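Long-range contact in Na-translocating NADH-quinone reductase subunit C NqrC (Shewanella oneidensis, PDB 4XHF), which is a flavin-binding subunit of a multisubunit membrane protein complex and contains an FMN-binding domain: residues 108-120 with 132-144. Sequence-based numbering, arbitrary orientation.
Sequences AKIKTRANDARVF and VVVPFYGKGLWSM. With FMN (flavin mononucleotide), chain E.
With CG of Y137 held between backbone N and carbonyl carbon (chi1 65°), the phenol reaches across to I110, whose CG2, anti to the carbonyl carbon, touches ring atom CE2 at 3.6 Å. The two side chains cross at about a right angle, and the same methyl also packs on CE of M144, which the bent thioether chain brings to the edge of the phenol. Two waters meet the Y137 hydroxyl in the plane of its ring, each 2.7 Å from OH: one donates to O of T112, the other accepts from N of A114, so they span the gap between Y137 and the T112–A114 backbone. Strands 113-123 and 129-139 form an antiparallel beta hairpin within the larger sheet, and the parts 116-120 and 132-139 run at 151° to each other. Direct pairing survives at the F120–V133 hydrogen-bonded pair, where N of V133 gives a 2.8 Å bond to O of F120 and the reciprocal bond returns. Beside it, CG1 of V119 lies against CG1 of V134 at 3.7 Å, while helix 29-48 packs on F120 and V133 through V45. The loop before the first strand rejoins the second: N of K139 donates an almost straight bond (176°) to O of A108, 2.9 Å away. K109 and K139 run past each other through their aliphatic carbons, and a water links NZ of K109 to O of K139. L141 sets CD2 3.6 Å from C4A of the flavin mononucleotide.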
loop_
_atom_site.group_PDB
_atom_site.type_symbol
_atom_site.label_atom_id
_atom_site.label_comp_id
_atom_site.label_asym_id
_atom_site.label_seq_id
_atom_site.Cartn_x
_atom_site.Cartn_y
_atom_site.Cartn_z
ATOM N N ALA A 108 9.586 7.330 7.193
ATOM C CA ALA A 108 8.480 6.627 7.837
ATOM C C ALA A 108 8.885 6.003 9.170
ATOM O O ALA A 108 8.071 5.356 9.827
ATOM C CB ALA A 108 7.937 5.556 6.906
ATOM N N LYS A 109 10.142 6.196 9.560
ATOM C CA LYS A 109 10.642 5.710 10.844
ATOM C C LYS A 109 10.446 4.205 10.991
ATOM O O LYS A 109 9.969 3.731 12.022
ATOM C CB LYS A 109 9.948 6.445 11.996
ATOM C CG LYS A 109 10.049 7.958 11.901
ATOM C CD LYS A 109 9.177 8.655 12.930
ATOM C CE LYS A 109 9.117 10.153 12.663
ATOM N NZ LYS A 109 8.195 10.865 13.589
ATOM N N ILE A 110 10.815 3.459 9.953
ATOM C CA ILE A 110 10.680 2.005 9.965
ATOM C C ILE A 110 11.983 1.327 10.383
ATOM O O ILE A 110 12.020 0.110 10.558
ATOM C CB ILE A 110 10.246 1.464 8.584
ATOM C CG1 ILE A 110 11.290 1.793 7.510
ATOM C CG2 ILE A 110 8.886 2.038 8.208
ATOM C CD1 ILE A 110 11.002 1.164 6.159
ATOM N N LYS A 111 13.046 2.119 10.521
ATOM C CA LYS A 111 14.337 1.654 11.040
ATOM C C LYS A 111 15.050 0.666 10.117
ATOM O O LYS A 111 16.251 0.793 9.881
ATOM C CB LYS A 111 14.155 1.018 12.422
ATOM C CG LYS A 111 13.687 1.990 13.497
ATOM C CD LYS A 111 14.805 2.916 13.963
ATOM C CE LYS A 111 15.890 2.162 14.726
ATOM N NZ LYS A 111 16.886 3.076 15.346
ATOM N N THR A 112 14.322 -0.319 9.602
ATOM C CA THR A 112 14.897 -1.299 8.694
ATOM C C THR A 112 13.918 -1.574 7.558
ATOM O O THR A 112 12.705 -1.489 7.744
ATOM C CB THR A 112 15.253 -2.611 9.431
ATOM O OG1 THR A 112 15.856 -3.537 8.519
ATOM C CG2 THR A 112 14.016 -3.243 10.053
ATOM N N ARG A 113 14.454 -1.883 6.381
ATOM C CA ARG A 113 13.635 -2.136 5.200
ATOM C C ARG A 113 14.031 -3.444 4.525
ATOM O O ARG A 113 15.211 -3.703 4.307
ATOM C CB ARG A 113 13.765 -0.981 4.207
ATOM C CG ARG A 113 12.710 -0.977 3.112
ATOM C CD ARG A 113 13.245 -0.379 1.823
ATOM N NE ARG A 113 14.273 -1.223 1.222
ATOM C CZ ARG A 113 14.981 -0.898 0.145
ATOM N NH1 ARG A 113 14.784 0.263 -0.467
ATOM N NH2 ARG A 113 15.895 -1.738 -0.321
ATOM N N ALA A 114 13.038 -4.261 4.191
ATOM C CA ALA A 114 13.281 -5.491 3.450
ATOM C C ALA A 114 13.858 -5.169 2.079
ATOM O O ALA A 114 13.625 -4.089 1.539
ATOM C CB ALA A 114 11.998 -6.291 3.309
ATOM N N ASN A 115 14.612 -6.105 1.516
ATOM C CA ASN A 115 15.171 -5.924 0.183
ATOM C C ASN A 115 14.106 -6.128 -0.886
ATOM O O ASN A 115 14.118 -5.459 -1.919
ATOM C CB ASN A 115 16.337 -6.885 -0.048
ATOM C CG ASN A 115 17.535 -6.571 0.827
ATOM O OD1 ASN A 115 17.712 -5.437 1.275
ATOM N ND2 ASN A 115 18.367 -7.574 1.072
ATOM N N ASP A 116 13.187 -7.054 -0.620
ATOM C CA ASP A 116 12.111 -7.379 -1.552
ATOM C C ASP A 116 10.748 -7.003 -0.986
ATOM O O ASP A 116 10.516 -7.099 0.219
ATOM C CB ASP A 116 12.117 -8.873 -1.892
ATOM C CG ASP A 116 13.415 -9.326 -2.533
ATOM O OD1 ASP A 116 14.156 -8.469 -3.058
ATOM O OD2 ASP A 116 13.690 -10.544 -2.514
ATOM N N ALA A 117 9.849 -6.583 -1.871
ATOM C CA ALA A 117 8.472 -6.281 -1.502
ATOM C C ALA A 117 7.511 -7.100 -2.354
ATOM O O ALA A 117 7.784 -7.374 -3.523
ATOM C CB ALA A 117 8.195 -4.799 -1.663
ATOM N N ARG A 118 6.392 -7.500 -1.759
ATOM C CA ARG A 118 5.347 -8.199 -2.492
ATOM C C ARG A 118 4.361 -7.191 -3.054
ATOM O O ARG A 118 3.797 -6.394 -2.310
ATOM C CB ARG A 118 4.623 -9.201 -1.596
ATOM C CG ARG A 118 3.425 -9.868 -2.257
ATOM C CD ARG A 118 2.773 -10.857 -1.315
ATOM N NE ARG A 118 2.389 -10.228 -0.055
ATOM C CZ ARG A 118 2.080 -10.893 1.053
ATOM N NH1 ARG A 118 2.109 -12.218 1.068
ATOM N NH2 ARG A 118 1.745 -10.230 2.151
ATOM N N VAL A 119 4.160 -7.236 -4.366
ATOM C CA VAL A 119 3.240 -6.329 -5.039
ATOM C C VAL A 119 2.242 -7.133 -5.859
ATOM O O VAL A 119 2.438 -8.325 -6.090
ATOM C CB VAL A 119 3.988 -5.331 -5.951
ATOM C CG1 VAL A 119 4.937 -4.477 -5.132
ATOM C CG2 VAL A 119 4.750 -6.059 -7.047
ATOM N N PHE A 120 1.172 -6.472 -6.290
ATOM C CA PHE A 120 0.099 -7.132 -7.026
ATOM C C PHE A 120 -0.315 -6.335 -8.256
ATOM O O PHE A 120 -0.707 -5.178 -8.146
ATOM C CB PHE A 120 -1.118 -7.334 -6.124
ATOM C CG PHE A 120 -0.813 -8.043 -4.841
ATOM C CD1 PHE A 120 -0.409 -7.335 -3.722
ATOM C CD2 PHE A 120 -0.943 -9.416 -4.749
ATOM C CE1 PHE A 120 -0.132 -7.987 -2.537
ATOM C CE2 PHE A 120 -0.668 -10.075 -3.569
ATOM C CZ PHE A 120 -0.263 -9.359 -2.461
ATOM N N VAL A 132 -1.885 -1.318 -9.852
ATOM C CA VAL A 132 -0.856 -2.055 -9.138
ATOM C C VAL A 132 -1.004 -1.741 -7.656
ATOM O O VAL A 132 -0.943 -0.581 -7.249
ATOM C CB VAL A 132 0.564 -1.697 -9.625
ATOM C CG1 VAL A 132 1.605 -2.558 -8.917
ATOM C CG2 VAL A 132 0.673 -1.876 -11.133
ATOM N N VAL A 133 -1.232 -2.780 -6.860
ATOM C CA VAL A 133 -1.398 -2.625 -5.423
ATOM C C VAL A 133 -0.076 -2.919 -4.727
ATOM O O VAL A 133 0.510 -3.987 -4.920
ATOM C CB VAL A 133 -2.496 -3.555 -4.875
ATOM C CG1 VAL A 133 -2.790 -3.232 -3.418
ATOM C CG2 VAL A 133 -3.764 -3.435 -5.717
ATOM N N VAL A 134 0.387 -1.965 -3.924
ATOM C CA VAL A 134 1.647 -2.108 -3.201
ATOM C C VAL A 134 1.441 -1.911 -1.702
ATOM O O VAL A 134 0.591 -1.124 -1.287
ATOM C CB VAL A 134 2.707 -1.102 -3.700
ATOM C CG1 VAL A 134 2.962 -1.294 -5.179
ATOM C CG2 VAL A 134 2.277 0.335 -3.418
ATOM N N PRO A 135 2.221 -2.630 -0.883
ATOM C CA PRO A 135 2.159 -2.445 0.568
ATOM C C PRO A 135 2.899 -1.192 1.014
ATOM O O PRO A 135 3.944 -0.859 0.455
ATOM C CB PRO A 135 2.845 -3.700 1.106
ATOM C CG PRO A 135 3.823 -4.059 0.044
ATOM C CD PRO A 135 3.151 -3.709 -1.253
ATOM N N PHE A 136 2.356 -0.505 2.010
ATOM C CA PHE A 136 3.047 0.617 2.617
ATOM C C PHE A 136 2.804 0.570 4.112
ATOM O O PHE A 136 1.778 0.065 4.569
ATOM C CB PHE A 136 2.570 1.948 2.031
ATOM C CG PHE A 136 1.263 2.416 2.583
ATOM C CD1 PHE A 136 0.091 1.751 2.275
ATOM C CD2 PHE A 136 1.204 3.522 3.409
ATOM C CE1 PHE A 136 -1.116 2.180 2.778
ATOM C CE2 PHE A 136 0.000 3.956 3.918
ATOM C CZ PHE A 136 -1.162 3.283 3.601
ATOM N N TYR A 137 3.763 1.076 4.873
ATOM C CA TYR A 137 3.601 1.182 6.310
ATOM C C TYR A 137 4.579 2.198 6.868
ATOM O O TYR A 137 5.580 2.527 6.233
ATOM C CB TYR A 137 3.788 -0.178 6.987
ATOM C CG TYR A 137 5.182 -0.755 6.880
ATOM C CD1 TYR A 137 5.587 -1.431 5.738
ATOM C CD2 TYR A 137 6.085 -0.639 7.928
ATOM C CE1 TYR A 137 6.859 -1.964 5.638
ATOM C CE2 TYR A 137 7.357 -1.170 7.838
ATOM C CZ TYR A 137 7.738 -1.832 6.693
ATOM O OH TYR A 137 9.005 -2.360 6.602
ATOM N N GLY A 138 4.270 2.705 8.053
ATOM C CA GLY A 138 5.087 3.724 8.680
ATOM C C GLY A 138 4.563 4.049 10.061
ATOM O O GLY A 138 3.417 3.743 10.387
ATOM N N LYS A 139 5.405 4.666 10.880
ATOM C CA LYS A 139 5.008 5.024 12.230
ATOM C C LYS A 139 4.046 6.203 12.201
ATOM O O LYS A 139 4.316 7.221 11.563
ATOM C CB LYS A 139 6.228 5.367 13.085
ATOM C CG LYS A 139 5.913 5.522 14.565
ATOM C CD LYS A 139 6.962 6.355 15.276
ATOM C CE LYS A 139 6.673 6.451 16.764
ATOM N NZ LYS A 139 6.796 5.135 17.444
ATOM N N GLY A 140 2.919 6.053 12.888
ATOM C CA GLY A 140 2.001 7.157 13.095
ATOM C C GLY A 140 2.519 8.045 14.207
ATOM O O GLY A 140 3.619 8.593 14.113
ATOM N N LEU A 141 1.728 8.180 15.266
ATOM C CA LEU A 141 2.140 8.938 16.442
ATOM C C LEU A 141 2.713 8.006 17.507
ATOM O O LEU A 141 3.700 8.337 18.165
ATOM C CB LEU A 141 0.962 9.736 17.011
ATOM C CG LEU A 141 1.240 10.572 18.264
ATOM C CD1 LEU A 141 2.360 11.579 18.040
ATOM C CD2 LEU A 141 -0.023 11.284 18.708
ATOM N N TRP A 142 2.103 6.832 17.655
ATOM C CA TRP A 142 2.464 5.912 18.729
ATOM C C TRP A 142 2.734 4.494 18.245
ATOM O O TRP A 142 3.246 3.668 19.001
ATOM C CB TRP A 142 1.355 5.875 19.784
ATOM C CG TRP A 142 1.188 7.170 20.495
ATOM C CD1 TRP A 142 0.099 7.990 20.464
ATOM C CD2 TRP A 142 2.151 7.811 21.336
ATOM N NE1 TRP A 142 0.322 9.100 21.242
ATOM C CE2 TRP A 142 1.576 9.014 21.787
ATOM C CE3 TRP A 142 3.444 7.483 21.754
ATOM C CZ2 TRP A 142 2.247 9.889 22.635
ATOM C CZ3 TRP A 142 4.108 8.353 22.596
ATOM C CH2 TRP A 142 3.508 9.540 23.028
ATOM N N SER A 143 2.396 4.211 16.993
ATOM C CA SER A 143 2.467 2.845 16.494
ATOM C C SER A 143 2.723 2.768 14.998
ATOM O O SER A 143 2.637 3.767 14.285
ATOM C CB SER A 143 1.169 2.108 16.818
ATOM O OG SER A 143 0.083 2.686 16.114
ATOM N N MET A 144 3.038 1.561 14.540
ATOM C CA MET A 144 3.184 1.285 13.120
ATOM C C MET A 144 1.813 1.093 12.490
ATOM O O MET A 144 0.947 0.417 13.048
ATOM C CB MET A 144 4.044 0.039 12.899
ATOM C CG MET A 144 5.481 0.158 13.398
ATOM S SD MET A 144 6.390 1.563 12.721
ATOM C CE MET A 144 6.106 1.329 10.974
HETATM N N1 FMN E . -3.344 12.558 17.882
HETATM C C2 FMN E . -3.079 11.697 16.744
HETATM O O2 FMN E . -2.922 12.151 15.684
HETATM N N3 FMN E . -3.012 10.245 16.939
HETATM C C4 FMN E . -3.192 9.695 18.225
HETATM O O4 FMN E . -3.133 8.530 18.380
HETATM C C4A FMN E . -3.454 10.591 19.407
HETATM N N5 FMN E . -3.630 10.049 20.704
HETATM C C5A FMN E . -3.883 10.944 21.825
HETATM C C6 FMN E . -4.057 10.396 23.106
HETATM C C7 FMN E . -4.218 11.202 24.208
HETATM C C7M FMN E . -4.337 10.564 25.574
HETATM C C8 FMN E . -4.287 12.588 24.044
HETATM C C8M FMN E . -4.274 13.558 25.261
HETATM C C9 FMN E . -4.193 13.156 22.726
HETATM C C9A FMN E . -3.949 12.342 21.614
HETATM N N10 FMN E . -3.762 12.893 20.277
HETATM C C10 FMN E . -3.522 11.988 19.180
HETATM C "C1'" FMN E . -3.835 14.377 20.004
HETATM C "C2'" FMN E . -2.486 14.943 19.596
HETATM O "O2'" FMN E . -1.730 15.164 20.750
HETATM C "C3'" FMN E . -2.659 16.273 18.863
HETATM O "O3'" FMN E . -3.372 17.146 19.690
HETATM C "C4'" FMN E . -3.396 16.085 17.521
HETATM O "O4'" FMN E . -2.743 15.121 16.745
HETATM C "C5'" FMN E . -3.442 17.392 16.725
HETATM O "O5'" FMN E . -4.429 17.247 15.729
HETATM P P FMN E . -4.530 18.338 14.564
HETATM O O1P FMN E . -3.340 19.399 14.688
HETATM O O2P FMN E . -5.937 19.092 14.641
HETATM O O HOH W 1 5.585 9.548 12.325
HETATM O O HOH W 2 10.484 -2.359 8.866
HETATM O O HOH W 3 10.210 -3.416 4.393
#